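Local coordinates for vibralactone Cyclase (Boreostereum vibrans, PDB 6KD0), which catalyses the cyclization that forms the fused bicyclic beta-lactone of vibralactone, and belongs to the alpha/beta hydrolase superfamily, at residues A[20-25]-A[315-320]; A[37-42]-A[106-111]; A[74-79]-A[133-138]; A[209-214]-A[260-265]. All coordinates share one frame; numbering follows the deposited sequence.

Interaction 1 (A[20-25]-A[315-320]); sequences PVWAAF and MLFRSM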
loop_
_atom_site.group_PDB
_atom_site.type_symbol
_atom_site.label_atom_id
_atom_site.label_comp_id
_atom_site.label_asym_id
_atom_site.label_seq_id
_atom_site.Cartn_x
_atom_site.Cartn_y
_atom_site.Cartn_z
ATOM N N PRO A 20 7.679 -13.441 -21.261
ATOM C CA PRO A 20 6.636 -14.175 -22.007
ATOM C C PRO A 20 5.228 -13.873 -21.520
ATOM O O PRO A 20 4.296 -13.733 -22.335
ATOM C CB PRO A 20 7.005 -15.656 -21.804
ATOM C CG PRO A 20 8.036 -15.712 -20.754
ATOM C CD PRO A 20 8.576 -14.338 -20.508
ATOM N N VAL A 21 5.058 -13.743 -20.200
ATOM C CA VAL A 21 3.751 -13.403 -19.640
ATOM C C VAL A 21 3.294 -12.050 -20.157
ATOM O O VAL A 21 2.122 -11.861 -20.508
ATOM C CB VAL A 21 3.802 -13.414 -18.102
ATOM C CG1 VAL A 21 2.512 -12.861 -17.530
ATOM C CG2 VAL A 21 4.056 -14.824 -17.600
ATOM N N TRP A 22 4.209 -11.082 -20.189
ATOM C CA TRP A 22 3.872 -9.758 -20.715
ATOM C C TRP A 22 3.518 -9.832 -22.193
ATOM O O TRP A 22 2.598 -9.144 -22.655
ATOM C CB TRP A 22 5.042 -8.795 -20.485
ATOM C CG TRP A 22 4.745 -7.391 -20.938
ATOM C CD1 TRP A 22 5.400 -6.681 -21.906
ATOM C CD2 TRP A 22 3.698 -6.545 -20.458
ATOM N NE1 TRP A 22 4.832 -5.437 -22.047
ATOM C CE2 TRP A 22 3.781 -5.330 -21.173
ATOM C CE3 TRP A 22 2.701 -6.690 -19.488
ATOM C CZ2 TRP A 22 2.919 -4.272 -20.942
ATOM C CZ3 TRP A 22 1.837 -5.627 -19.265
ATOM C CH2 TRP A 22 1.950 -4.438 -19.991
ATOM N N ALA A 23 4.236 -10.669 -22.949
ATOM C CA ALA A 23 3.950 -10.807 -24.372
ATOM C C ALA A 23 2.533 -11.312 -24.610
ATOM O O ALA A 23 1.922 -10.979 -25.634
ATOM C CB ALA A 23 4.979 -11.727 -25.031
ATOM N N ALA A 24 1.978 -12.100 -23.687
ATOM C CA ALA A 24 0.601 -12.559 -23.890
ATOM C C ALA A 24 -0.472 -11.662 -23.264
ATOM O O ALA A 24 -1.666 -11.920 -23.470
ATOM C CB ALA A 24 0.418 -13.978 -23.352
ATOM N N PHE A 25 -0.100 -10.630 -22.518
ATOM C CA PHE A 25 -1.092 -9.771 -21.860
ATOM C C PHE A 25 -1.875 -8.980 -22.898
ATOM O O PHE A 25 -1.265 -8.331 -23.752
ATOM C CB PHE A 25 -0.389 -8.825 -20.893
ATOM C CG PHE A 25 -1.319 -7.905 -20.135
ATOM C CD1 PHE A 25 -2.269 -8.412 -19.263
ATOM C CD2 PHE A 25 -1.214 -6.528 -20.274
ATOM C CE1 PHE A 25 -3.108 -7.560 -18.549
ATOM C CE2 PHE A 25 -2.048 -5.669 -19.565
ATOM C CZ PHE A 25 -2.994 -6.189 -18.700
ATOM N N MET A 315 -0.413 -8.065 -8.745
ATOM C CA MET A 315 -1.869 -7.951 -8.741
ATOM C C MET A 315 -2.468 -8.304 -10.085
ATOM O O MET A 315 -3.616 -8.760 -10.157
ATOM C CB MET A 315 -2.301 -6.527 -8.383
ATOM C CG MET A 315 -1.866 -6.069 -7.000
ATOM S SD MET A 315 -2.583 -7.036 -5.659
ATOM C CE MET A 315 -4.298 -6.517 -5.773
ATOM N N LEU A 316 -1.713 -8.101 -11.147
ATOM C CA LEU A 316 -2.194 -8.412 -12.480
ATOM C C LEU A 316 -1.758 -9.783 -12.968
ATOM O O LEU A 316 -2.387 -10.321 -13.884
ATOM C CB LEU A 316 -1.721 -7.341 -13.463
ATOM C CG LEU A 316 -2.669 -6.141 -13.543
ATOM C CD1 LEU A 316 -2.546 -5.209 -12.305
ATOM C CD2 LEU A 316 -2.455 -5.384 -14.822
ATOM N N PHE A 317 -0.714 -10.368 -12.380
ATOM C CA PHE A 317 -0.185 -11.643 -12.857
ATOM C C PHE A 317 0.083 -12.577 -11.685
ATOM O O PHE A 317 1.132 -13.207 -11.606
ATOM C CB PHE A 317 1.084 -11.413 -13.671
ATOM C CG PHE A 317 0.901 -10.452 -14.810
ATOM C CD1 PHE A 317 0.307 -10.866 -15.985
ATOM C CD2 PHE A 317 1.299 -9.126 -14.697
ATOM C CE1 PHE A 317 0.119 -9.986 -17.044
ATOM C CE2 PHE A 317 1.119 -8.233 -15.754
ATOM C CZ PHE A 317 0.523 -8.664 -16.928
ATOM N N ARG A 318 -0.871 -12.685 -10.755
ATOM C CA ARG A 318 -0.625 -13.449 -9.534
ATOM C C ARG A 318 -0.274 -14.908 -9.816
ATOM O O ARG A 318 0.387 -15.547 -8.990
ATOM C CB ARG A 318 -1.841 -13.375 -8.601
ATOM C CG ARG A 318 -1.603 -14.003 -7.209
ATOM C CD ARG A 318 -0.487 -13.259 -6.458
ATOM N NE ARG A 318 -0.993 -11.936 -6.080
ATOM C CZ ARG A 318 -1.664 -11.689 -4.959
ATOM N NH1 ARG A 318 -1.866 -12.664 -4.072
ATOM N NH2 ARG A 318 -2.137 -10.466 -4.714
ATOM N N SER A 319 -0.662 -15.446 -10.974
ATOM C CA SER A 319 -0.371 -16.851 -11.242
ATOM C C SER A 319 1.110 -17.082 -11.522
ATOM O O SER A 319 1.564 -18.230 -11.475
ATOM C CB SER A 319 -1.231 -17.358 -12.400
ATOM O OG SER A 319 -0.904 -16.684 -13.602
ATOM N N MET A 320 1.877 -16.026 -11.793
ATOM C CA MET A 320 3.325 -16.158 -11.878
ATOM C C MET A 320 3.865 -16.668 -10.554
ATOM O O MET A 320 3.409 -16.253 -9.484
ATOM C CB MET A 320 3.985 -14.815 -12.202
ATOM C CG MET A 320 3.893 -14.345 -13.636
ATOM S SD MET A 320 4.661 -12.721 -13.804
ATOM C CE MET A 320 6.404 -13.127 -13.733
#
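Phe25 turns its ring anti to the backbone N (chi1 -179°), whereas Phe317 carries CG beside its own N and opposite the carbonyl carbon (chi1 -55°), and the two side chains cross at about a right angle. The contact joins the N-terminal helix 18-24 to the end of helix 313-316 of the alpha/beta hydrolase fold and the turn that follows it. It is an offset edge-to-face pair: the edge of Phe317 is directed at one face of Phe25, with CZ of Phe317 lying over that face toward the rim and the planes inclined at 71°. Phe317 sits among Phe25, Trp22 and Val21; the indole of Trp22 receives Phe317 CZ at its edge, 3.9 Å from Trp22 CE3. Helix 35-54 adds Phe41 beside Phe25, extending the apolar patch, and Leu236 touches both Trp22 and Leu316. Phe317 is the first residue to leave the helix and opens a type I turn to Met320, whose CG lies 4.0 Å from Val21 CG2. The other branch of Val21 slides along the Phe317 ring, and its CG1 comes within 3.4 Å of Phe317 CD1.

Interaction 2 (A[37-42]-A[106-111]); sequences ARRAFW and WAIGNY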
loop_
_atom_site.group_PDB
_atom_site.type_symbol
_atom_site.label_atom_id
_atom_site.label_comp_id
_atom_site.label_asym_id
_atom_site.label_seq_id
_atom_site.Cartn_x
_atom_site.Cartn_y
_atom_site.Cartn_z
ATOM N N ALA A 37 -12.648 3.776 -18.122
ATOM C CA ALA A 37 -12.171 2.497 -18.638
ATOM C C ALA A 37 -11.178 1.845 -17.683
ATOM O O ALA A 37 -11.143 0.615 -17.568
ATOM C CB ALA A 37 -11.548 2.676 -20.022
ATOM N N ARG A 38 -10.377 2.642 -16.972
ATOM C CA ARG A 38 -9.443 2.066 -16.002
ATOM C C ARG A 38 -10.178 1.499 -14.784
ATOM O O ARG A 38 -9.871 0.391 -14.312
ATOM C CB ARG A 38 -8.429 3.140 -15.591
ATOM C CG ARG A 38 -7.502 3.561 -16.729
ATOM C CD ARG A 38 -6.856 4.931 -16.491
ATOM N NE ARG A 38 -6.045 5.358 -17.633
ATOM C CZ ARG A 38 -4.788 4.976 -17.863
ATOM N NH1 ARG A 38 -4.163 4.151 -17.026
ATOM N NH2 ARG A 38 -4.151 5.430 -18.938
ATOM N N ARG A 39 -11.152 2.243 -14.264
ATOM C CA ARG A 39 -11.994 1.718 -13.194
ATOM C C ARG A 39 -12.703 0.437 -13.634
ATOM O O ARG A 39 -12.732 -0.562 -12.894
ATOM C CB ARG A 39 -12.998 2.779 -12.766
ATOM C CG ARG A 39 -12.358 3.951 -12.036
ATOM C CD ARG A 39 -13.332 5.121 -11.783
ATOM N NE ARG A 39 -12.759 6.074 -10.833
ATOM C CZ ARG A 39 -13.223 7.298 -10.585
ATOM N NH1 ARG A 39 -14.299 7.761 -11.223
ATOM N NH2 ARG A 39 -12.607 8.058 -9.681
ATOM N N ALA A 40 -13.270 0.442 -14.851
ATOM C CA ALA A 40 -13.964 -0.742 -15.357
ATOM C C ALA A 40 -13.009 -1.905 -15.548
ATOM O O ALA A 40 -13.406 -3.067 -15.405
ATOM C CB ALA A 40 -14.669 -0.427 -16.679
ATOM N N PHE A 41 -11.750 -1.618 -15.907
ATOM C CA PHE A 41 -10.780 -2.687 -16.120
ATOM C C PHE A 41 -10.466 -3.390 -14.813
ATOM O O PHE A 41 -10.329 -4.628 -14.765
ATOM C CB PHE A 41 -9.495 -2.121 -16.732
ATOM C CG PHE A 41 -8.435 -3.171 -17.009
ATOM C CD1 PHE A 41 -8.648 -4.159 -17.969
ATOM C CD2 PHE A 41 -7.232 -3.163 -16.320
ATOM C CE1 PHE A 41 -7.685 -5.121 -18.225
ATOM C CE2 PHE A 41 -6.253 -4.127 -16.583
ATOM C CZ PHE A 41 -6.482 -5.104 -17.529
ATOM N N TRP A 42 -10.295 -2.604 -13.742
ATOM C CA TRP A 42 -10.101 -3.220 -12.431
ATOM C C TRP A 42 -11.346 -3.985 -11.993
ATOM O O TRP A 42 -11.242 -5.086 -11.441
ATOM C CB TRP A 42 -9.697 -2.163 -11.397
ATOM C CG TRP A 42 -8.214 -1.949 -11.436
ATOM C CD1 TRP A 42 -7.528 -1.152 -12.298
ATOM C CD2 TRP A 42 -7.234 -2.598 -10.611
ATOM N NE1 TRP A 42 -6.171 -1.256 -12.057
ATOM C CE2 TRP A 42 -5.969 -2.130 -11.018
ATOM C CE3 TRP A 42 -7.308 -3.519 -9.561
ATOM C CZ2 TRP A 42 -4.783 -2.549 -10.409
ATOM C CZ3 TRP A 42 -6.143 -3.936 -8.960
ATOM C CH2 TRP A 42 -4.889 -3.447 -9.384
ATOM N N TRP A 106 -4.867 6.751 -6.399
ATOM C CA TRP A 106 -5.778 7.655 -5.680
ATOM C C TRP A 106 -7.145 7.790 -6.344
ATOM O O TRP A 106 -8.067 8.353 -5.739
ATOM C CB TRP A 106 -5.194 9.056 -5.488
ATOM C CG TRP A 106 -3.874 9.093 -4.800
ATOM C CD1 TRP A 106 -3.598 8.694 -3.504
ATOM C CD2 TRP A 106 -2.643 9.582 -5.344
ATOM N NE1 TRP A 106 -2.253 8.887 -3.231
ATOM C CE2 TRP A 106 -1.652 9.442 -4.337
ATOM C CE3 TRP A 106 -2.276 10.122 -6.587
ATOM C CZ2 TRP A 106 -0.322 9.814 -4.542
ATOM C CZ3 TRP A 106 -0.952 10.495 -6.787
ATOM C CH2 TRP A 106 0.011 10.333 -5.767
ATOM N N ALA A 107 -7.293 7.258 -7.566
ATOM C CA ALA A 107 -8.469 7.467 -8.398
ATOM C C ALA A 107 -9.303 6.210 -8.603
ATOM O O ALA A 107 -10.397 6.302 -9.167
ATOM C CB ALA A 107 -8.053 8.024 -9.772
ATOM N N ILE A 108 -8.819 5.044 -8.175
ATOM C CA ILE A 108 -9.480 3.773 -8.427
ATOM C C ILE A 108 -9.497 2.968 -7.135
ATOM O O ILE A 108 -8.543 3.033 -6.353
ATOM C CB ILE A 108 -8.744 2.991 -9.533
ATOM C CG1 ILE A 108 -8.601 3.831 -10.804
ATOM C CG2 ILE A 108 -9.407 1.625 -9.788
ATOM C CD1 ILE A 108 -7.551 3.276 -11.785
ATOM N N GLY A 109 -10.578 2.230 -6.906
ATOM C CA GLY A 109 -10.530 1.050 -6.065
ATOM C C GLY A 109 -11.353 1.178 -4.802
ATOM O O GLY A 109 -11.910 2.228 -4.478
ATOM N N ASN A 110 -11.401 0.061 -4.083
ATOM C CA ASN A 110 -12.134 -0.101 -2.836
ATOM C C ASN A 110 -11.640 -1.407 -2.211
ATOM O O ASN A 110 -10.673 -2.002 -2.686
ATOM C CB ASN A 110 -13.656 -0.064 -3.073
ATOM C CG ASN A 110 -14.208 -1.297 -3.799
ATOM O OD1 ASN A 110 -13.481 -2.213 -4.195
ATOM N ND2 ASN A 110 -15.536 -1.316 -3.967
ATOM N N TYR A 111 -12.304 -1.855 -1.144
ATOM C CA TYR A 111 -11.888 -3.077 -0.433
ATOM C C TYR A 111 -11.852 -4.331 -1.327
ATOM O O TYR A 111 -11.142 -5.306 -1.004
ATOM C CB TYR A 111 -12.831 -3.310 0.750
ATOM C CG TYR A 111 -14.164 -3.837 0.253
ATOM C CD1 TYR A 111 -15.102 -2.971 -0.302
ATOM C CD2 TYR A 111 -14.462 -5.200 0.278
ATOM C CE1 TYR A 111 -16.329 -3.451 -0.811
ATOM C CE2 TYR A 111 -15.673 -5.684 -0.215
ATOM C CZ TYR A 111 -16.593 -4.808 -0.750
ATOM O OH TYR A 111 -17.781 -5.302 -1.237
#
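Trp42 and Ile108 meet at about a right angle, the CG2 methyl of Ile108 lying 4.1 Å from Trp42 CG, and this crossing sets helix 35-54 against the loop that follows strand 97-101. In many alpha/beta hydrolases that loop contributes to the oxyanion hole. Ile108 works as a wedge with three arms: CG2 goes to Trp42, CD1 reaches Arg38 CB at 3.9 Å, and CG1 lies 4.0 Å from the aliphatic CG of Arg39. The head of Arg38 leaves the contact for Pro33 O and Glu241. Arg39 instead runs extended past Ile108, so that its guanidinium meets Ala107 O edge-on and close to its own plane. The grip is side-on, with NE and NH2 of Arg39 both 2.9 Å from Ala107 O; the NE bond lies nearly along the C=O axis, the NH2 bond at a wider slant. NH2 also forms a salt bridge with Glu139. With a methionine here, Ala107 O is likely to lose both donors and Glu139 its positive mate. The pairing illustrates how one arginine can serve two tasks, its methylenes packing on an isoleucine while its charged end satisfies a backbone carbonyl and a carboxylate together.

Interaction 3 (A[74-79]-A[133-138]); sequences EGTNMH and DYRLTP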
loop_
_atom_site.group_PDB
_atom_site.type_symbol
_atom_site.label_atom_id
_atom_site.label_comp_id
_atom_site.label_asym_id
_atom_site.label_seq_id
_atom_site.Cartn_x
_atom_site.Cartn_y
_atom_site.Cartn_z
ATOM N N GLU A 74 -15.192 13.328 7.271
ATOM C CA GLU A 74 -15.530 14.728 7.058
ATOM C C GLU A 74 -16.551 14.821 5.937
ATOM O O GLU A 74 -16.230 14.620 4.763
ATOM C CB GLU A 74 -14.290 15.564 6.749
ATOM C CG GLU A 74 -14.523 17.065 6.996
ATOM C CD GLU A 74 -13.349 17.954 6.582
ATOM O OE1 GLU A 74 -12.206 17.443 6.489
ATOM O OE2 GLU A 74 -13.571 19.171 6.352
ATOM N N GLY A 75 -17.795 15.061 6.309
ATOM C CA GLY A 75 -18.810 15.337 5.327
ATOM C C GLY A 75 -19.465 14.126 4.711
ATOM O O GLY A 75 -20.262 14.299 3.785
ATOM N N THR A 76 -19.193 12.918 5.198
ATOM C CA THR A 76 -19.860 11.741 4.630
ATOM C C THR A 76 -19.569 10.551 5.542
ATOM O O THR A 76 -18.997 10.716 6.621
ATOM C CB THR A 76 -19.433 11.518 3.171
ATOM O OG1 THR A 76 -20.346 10.625 2.526
ATOM C CG2 THR A 76 -18.020 10.970 3.059
ATOM N N ASN A 77 -19.989 9.357 5.130
ATOM C CA ASN A 77 -19.637 8.116 5.813
ATOM C C ASN A 77 -18.760 7.293 4.881
ATOM O O ASN A 77 -18.832 7.438 3.662
ATOM C CB ASN A 77 -20.867 7.273 6.187
ATOM C CG ASN A 77 -21.670 7.837 7.345
ATOM O OD1 ASN A 77 -21.124 8.389 8.298
ATOM N ND2 ASN A 77 -22.987 7.651 7.283
ATOM N N MET A 78 -17.950 6.409 5.466
ATOM C CA MET A 78 -16.978 5.605 4.745
ATOM C C MET A 78 -17.207 4.147 5.105
ATOM O O MET A 78 -17.381 3.824 6.284
ATOM C CB MET A 78 -15.531 6.015 5.099
ATOM C CG MET A 78 -14.490 5.091 4.513
ATOM S SD MET A 78 -12.770 5.641 4.676
ATOM C CE MET A 78 -12.567 5.571 6.462
ATOM N N HIS A 79 -17.234 3.280 4.098
ATOM C CA HIS A 79 -17.309 1.844 4.332
ATOM C C HIS A 79 -15.968 1.298 4.815
ATOM O O HIS A 79 -14.910 1.635 4.269
ATOM C CB HIS A 79 -17.739 1.126 3.054
ATOM C CG HIS A 79 -17.596 -0.364 3.125
ATOM N ND1 HIS A 79 -16.900 -1.090 2.184
ATOM C CD2 HIS A 79 -18.047 -1.259 4.035
ATOM C CE1 HIS A 79 -16.944 -2.374 2.502
ATOM N NE2 HIS A 79 -17.626 -2.502 3.629
ATOM N N ASP A 133 -12.686 2.184 2.329
ATOM C CA ASP A 133 -13.042 2.764 1.035
ATOM C C ASP A 133 -12.854 4.282 1.082
ATOM O O ASP A 133 -13.811 5.063 1.101
ATOM C CB ASP A 133 -14.479 2.396 0.672
ATOM C CG ASP A 133 -14.647 0.908 0.382
ATOM O OD1 ASP A 133 -13.619 0.213 0.224
ATOM O OD2 ASP A 133 -15.806 0.440 0.315
ATOM N N TYR A 134 -11.584 4.698 1.116
ATOM C CA TYR A 134 -11.275 6.121 1.137
ATOM C C TYR A 134 -11.735 6.783 -0.158
ATOM O O TYR A 134 -11.811 6.153 -1.219
ATOM C CB TYR A 134 -9.773 6.342 1.376
ATOM C CG TYR A 134 -8.820 5.761 0.340
ATOM C CD1 TYR A 134 -8.536 6.441 -0.847
ATOM C CD2 TYR A 134 -8.173 4.544 0.575
ATOM C CE1 TYR A 134 -7.644 5.904 -1.796
ATOM C CE2 TYR A 134 -7.270 4.006 -0.350
ATOM C CZ TYR A 134 -7.014 4.693 -1.533
ATOM O OH TYR A 134 -6.140 4.162 -2.444
ATOM N N ARG A 135 -12.054 8.073 -0.077
ATOM C CA ARG A 135 -12.610 8.754 -1.242
ATOM C C ARG A 135 -11.574 8.878 -2.360
ATOM O O ARG A 135 -10.379 9.075 -2.110
ATOM C CB ARG A 135 -13.162 10.122 -0.837
ATOM C CG ARG A 135 -14.630 10.040 -0.438
ATOM C CD ARG A 135 -15.135 11.364 0.118
ATOM N NE ARG A 135 -14.629 11.608 1.463
ATOM C CZ ARG A 135 -14.926 12.674 2.203
ATOM N NH1 ARG A 135 -15.739 13.623 1.733
ATOM N NH2 ARG A 135 -14.410 12.799 3.418
ATOM N N LEU A 136 -12.042 8.747 -3.602
ATOM C CA LEU A 136 -11.189 8.720 -4.782
ATOM C C LEU A 136 -11.093 10.079 -5.455
ATOM O O LEU A 136 -12.025 10.888 -5.410
ATOM C CB LEU A 136 -11.718 7.718 -5.811
ATOM C CG LEU A 136 -11.835 6.283 -5.277
ATOM C CD1 LEU A 136 -12.404 5.370 -6.351
ATOM C CD2 LEU A 136 -10.481 5.803 -4.795
ATOM N N THR A 137 -9.950 10.303 -6.110
ATOM C CA THR A 137 -9.788 11.398 -7.045
ATOM C C THR A 137 -10.382 11.001 -8.396
ATOM O O THR A 137 -10.587 9.820 -8.667
ATOM C CB THR A 137 -8.302 11.740 -7.210
ATOM O OG1 THR A 137 -7.626 10.608 -7.778
ATOM C CG2 THR A 137 -7.672 12.101 -5.856
ATOM N N PRO A 138 -10.668 11.973 -9.279
ATOM C CA PRO A 138 -10.603 13.423 -9.091
ATOM C C PRO A 138 -11.823 14.011 -8.406
ATOM O O PRO A 138 -11.806 15.199 -8.110
ATOM C CB PRO A 138 -10.500 13.949 -10.520
ATOM C CG PRO A 138 -11.289 12.964 -11.338
ATOM C CD PRO A 138 -11.050 11.611 -10.660
#
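The imidazole of His79 receives Asp133 at its edge: OD2 of Asp133 lies in the ring plane, 2.7 Å from His79 ND1. The carboxylate is turned 59° from the ring, and the bond meets OD2 from above the carboxylate plane. The second flat group, the guanidinium of Arg135, has Thr76 CG2 over the centre of one face, 3.6 Å from Arg135 CZ, while Glu74 O approaches its edge. Arg135 NH2 donates to Glu74 O at 2.9 Å, tilted somewhat from both planes, and a weak bond from NH1 joins it. A bend at chi3 (-74°) turns the guanidinium back toward this carbonyl, and NH2 has a further partner in the salt bridge to Asp148 of helix 144-158. Between the two polar ends, Met78 CG rests 3.5 Å from Asp133 O, and Asp133 N donates to His79 O at 3.0 Å. That backbone bond lies just past the end of strand 128-132 of the alpha/beta hydrolase sheet, where that strand, paired antiparallel with 76-85, gives way to a loop. The other oxygen of Asp133 accepts from Tyr111 N, and His79 NE2 is bonded to Asp68. An imidazole held between two carboxylates would probably favour its doubly protonated, positively charged form.

Interaction 4 (A[209-214]-A[260-265]); sequences PPTCHP and SPLLFP
Ser260 reaches from just before the 3-10 segment 261-263 into the loop that follows strand 203-207 in the alpha/beta hydrolase fold, and can be traced atom by atom. Its CB packs 3.8 Å from Cys212 CA and faces Thr211 O at a slightly longer range. OG then stands beside the serine's own backbone N (chi1 -63°), which places it before His213 N; that N-H donates to it at 3.0 Å, almost straight at 176°. The same hydroxyl is bonded to Pro254 O, so one buried oxygen links two backbone groups. With an alanine here, His213 N and Pro254 O would probably both be left without this partner, and one of the two hydrogen bonds between the loops would go. The 3-10 turn adds a second link, since Leu262 N donates to Thr211 O at 3.0 Å. Pro261 CD crowds the same carbonyl oxygen, 3.2 Å from Thr211 O, though the Pro261 nitrogen has no hydrogen to give. Elsewhere Glu286 of helix 284-296 takes the N-H groups of Thr211 and Cys212, while Leu262 leans on Tyr290 and Leu293 of that helix. Cys212 packs against the leucines: its CB lies 3.7 Å from Leu262 CD2, and SG meets Leu263 CD1 at 4.0 Å.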
loop_
_atom_site.group_PDB
_atom_site.type_symbol
_atom_site.label_atom_id
_atom_site.label_comp_id
_atom_site.label_asym_id
_atom_site.label_seq_id
_atom_site.Cartn_x
_atom_site.Cartn_y
_atom_site.Cartn_z
ATOM N N PRO A 209 5.248 2.740 -3.297
ATOM C CA PRO A 209 4.374 3.955 -3.225
ATOM C C PRO A 209 4.965 5.136 -3.973
ATOM O O PRO A 209 6.195 5.269 -4.061
ATOM C CB PRO A 209 4.332 4.260 -1.716
ATOM C CG PRO A 209 5.713 3.809 -1.246
ATOM C CD PRO A 209 5.962 2.515 -2.021
ATOM N N PRO A 210 4.129 6.046 -4.485
ATOM C CA PRO A 210 4.622 7.398 -4.773
ATOM C C PRO A 210 4.927 8.083 -3.451
ATOM O O PRO A 210 4.303 7.796 -2.427
ATOM C CB PRO A 210 3.452 8.074 -5.508
ATOM C CG PRO A 210 2.216 7.303 -5.054
ATOM C CD PRO A 210 2.664 5.918 -4.660
ATOM N N THR A 211 5.955 8.939 -3.455
ATOM C CA THR A 211 6.360 9.635 -2.236
ATOM C C THR A 211 6.470 11.138 -2.399
ATOM O O THR A 211 6.526 11.840 -1.380
ATOM C CB THR A 211 7.705 9.105 -1.721
ATOM O OG1 THR A 211 8.730 9.427 -2.671
ATOM C CG2 THR A 211 7.642 7.594 -1.529
ATOM N N CYS A 212 6.489 11.662 -3.621
ATOM C CA CYS A 212 6.712 13.089 -3.788
ATOM C C CYS A 212 6.209 13.522 -5.151
ATOM O O CYS A 212 6.517 12.881 -6.160
ATOM C CB CYS A 212 8.208 13.426 -3.642
ATOM S SG CYS A 212 8.505 15.187 -3.476
ATOM N N HIS A 213 5.449 14.609 -5.173
ATOM C CA HIS A 213 5.100 15.251 -6.425
ATOM C C HIS A 213 6.373 15.639 -7.187
ATOM O O HIS A 213 7.313 16.177 -6.583
ATOM C CB HIS A 213 4.246 16.484 -6.144
ATOM C CG HIS A 213 3.479 16.968 -7.331
ATOM N ND1 HIS A 213 4.094 17.470 -8.458
ATOM C CD2 HIS A 213 2.145 17.036 -7.565
ATOM C CE1 HIS A 213 3.171 17.821 -9.338
ATOM N NE2 HIS A 213 1.982 17.567 -8.821
ATOM N N PRO A 214 6.447 15.382 -8.490
ATOM C CA PRO A 214 7.659 15.757 -9.245
ATOM C C PRO A 214 7.995 17.235 -9.164
ATOM O O PRO A 214 9.175 17.613 -9.162
ATOM C CB PRO A 214 7.309 15.332 -10.678
ATOM C CG PRO A 214 6.347 14.203 -10.496
ATOM C CD PRO A 214 5.509 14.587 -9.302
ATOM N N SER A 260 2.858 14.943 -0.396
ATOM C CA SER A 260 4.195 14.425 -0.670
ATOM C C SER A 260 4.825 14.004 0.645
ATOM O O SER A 260 5.507 14.815 1.290
ATOM C CB SER A 260 5.053 15.495 -1.344
ATOM O OG SER A 260 4.515 15.864 -2.588
ATOM N N PRO A 261 4.656 12.752 1.078
ATOM C CA PRO A 261 5.166 12.359 2.403
ATOM C C PRO A 261 6.678 12.438 2.537
ATOM O O PRO A 261 7.172 12.503 3.668
ATOM C CB PRO A 261 4.664 10.917 2.561
ATOM C CG PRO A 261 4.393 10.449 1.147
ATOM C CD PRO A 261 3.886 11.671 0.439
ATOM N N LEU A 262 7.424 12.383 1.425
ATOM C CA LEU A 262 8.862 12.626 1.446
ATOM C C LEU A 262 9.216 13.924 2.161
ATOM O O LEU A 262 10.295 14.026 2.764
ATOM C CB LEU A 262 9.404 12.671 0.014
ATOM C CG LEU A 262 10.921 12.700 -0.176
ATOM C CD1 LEU A 262 11.494 11.295 0.050
ATOM C CD2 LEU A 262 11.272 13.205 -1.570
ATOM N N LEU A 263 8.320 14.913 2.121
ATOM C CA LEU A 263 8.601 16.281 2.543
ATOM C C LEU A 263 8.153 16.602 3.975
ATOM O O LEU A 263 8.196 17.775 4.371
ATOM C CB LEU A 263 7.935 17.264 1.575
ATOM C CG LEU A 263 8.317 17.060 0.104
ATOM C CD1 LEU A 263 7.656 18.092 -0.795
ATOM C CD2 LEU A 263 9.843 17.096 -0.076
ATOM N N PHE A 264 7.714 15.619 4.751
ATOM C CA PHE A 264 7.539 15.871 6.180
ATOM C C PHE A 264 8.848 16.386 6.767
ATOM O O PHE A 264 9.925 15.879 6.426
ATOM C CB PHE A 264 7.101 14.611 6.932
ATOM C CG PHE A 264 5.625 14.380 6.894
ATOM C CD1 PHE A 264 4.787 15.047 7.768
ATOM C CD2 PHE A 264 5.072 13.521 5.955
ATOM C CE1 PHE A 264 3.422 14.846 7.735
ATOM C CE2 PHE A 264 3.699 13.321 5.908
ATOM C CZ PHE A 264 2.874 13.986 6.794
ATOM N N PRO A 265 8.794 17.399 7.636
ATOM C CA PRO A 265 10.032 17.945 8.218
ATOM C C PRO A 265 10.879 16.905 8.925
ATOM O O PRO A 265 12.111 17.008 8.917
ATOM C CB PRO A 265 9.517 19.004 9.199
ATOM C CG PRO A 265 8.161 19.383 8.672
ATOM C CD PRO A 265 7.594 18.151 8.040
#

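Overall arrangement
The four contacts illustrate how segments far apart in sequence converge round one sheet. Interaction 2 is the hub: it touches interaction 1 where Phe25 CZ packs 3.8 Å from Phe41 CZ, interaction 3 through Trp106 O and Thr137 N at 2.7 Å, and interaction 4 where Trp106 CZ2 meets Pro210 CG at 3.6 Å. Interactions 1 and 3 have centres about 32 Å apart and do not touch; interactions 3 and 4 also stay separate, their nearest atoms about 9 Å apart. Each contact has one side chain, Leu316, Trp42, Tyr134 and Pro210 in turn, near but not touching a probable Ser-His-Asp triad of Ser177, His311 and Asp281.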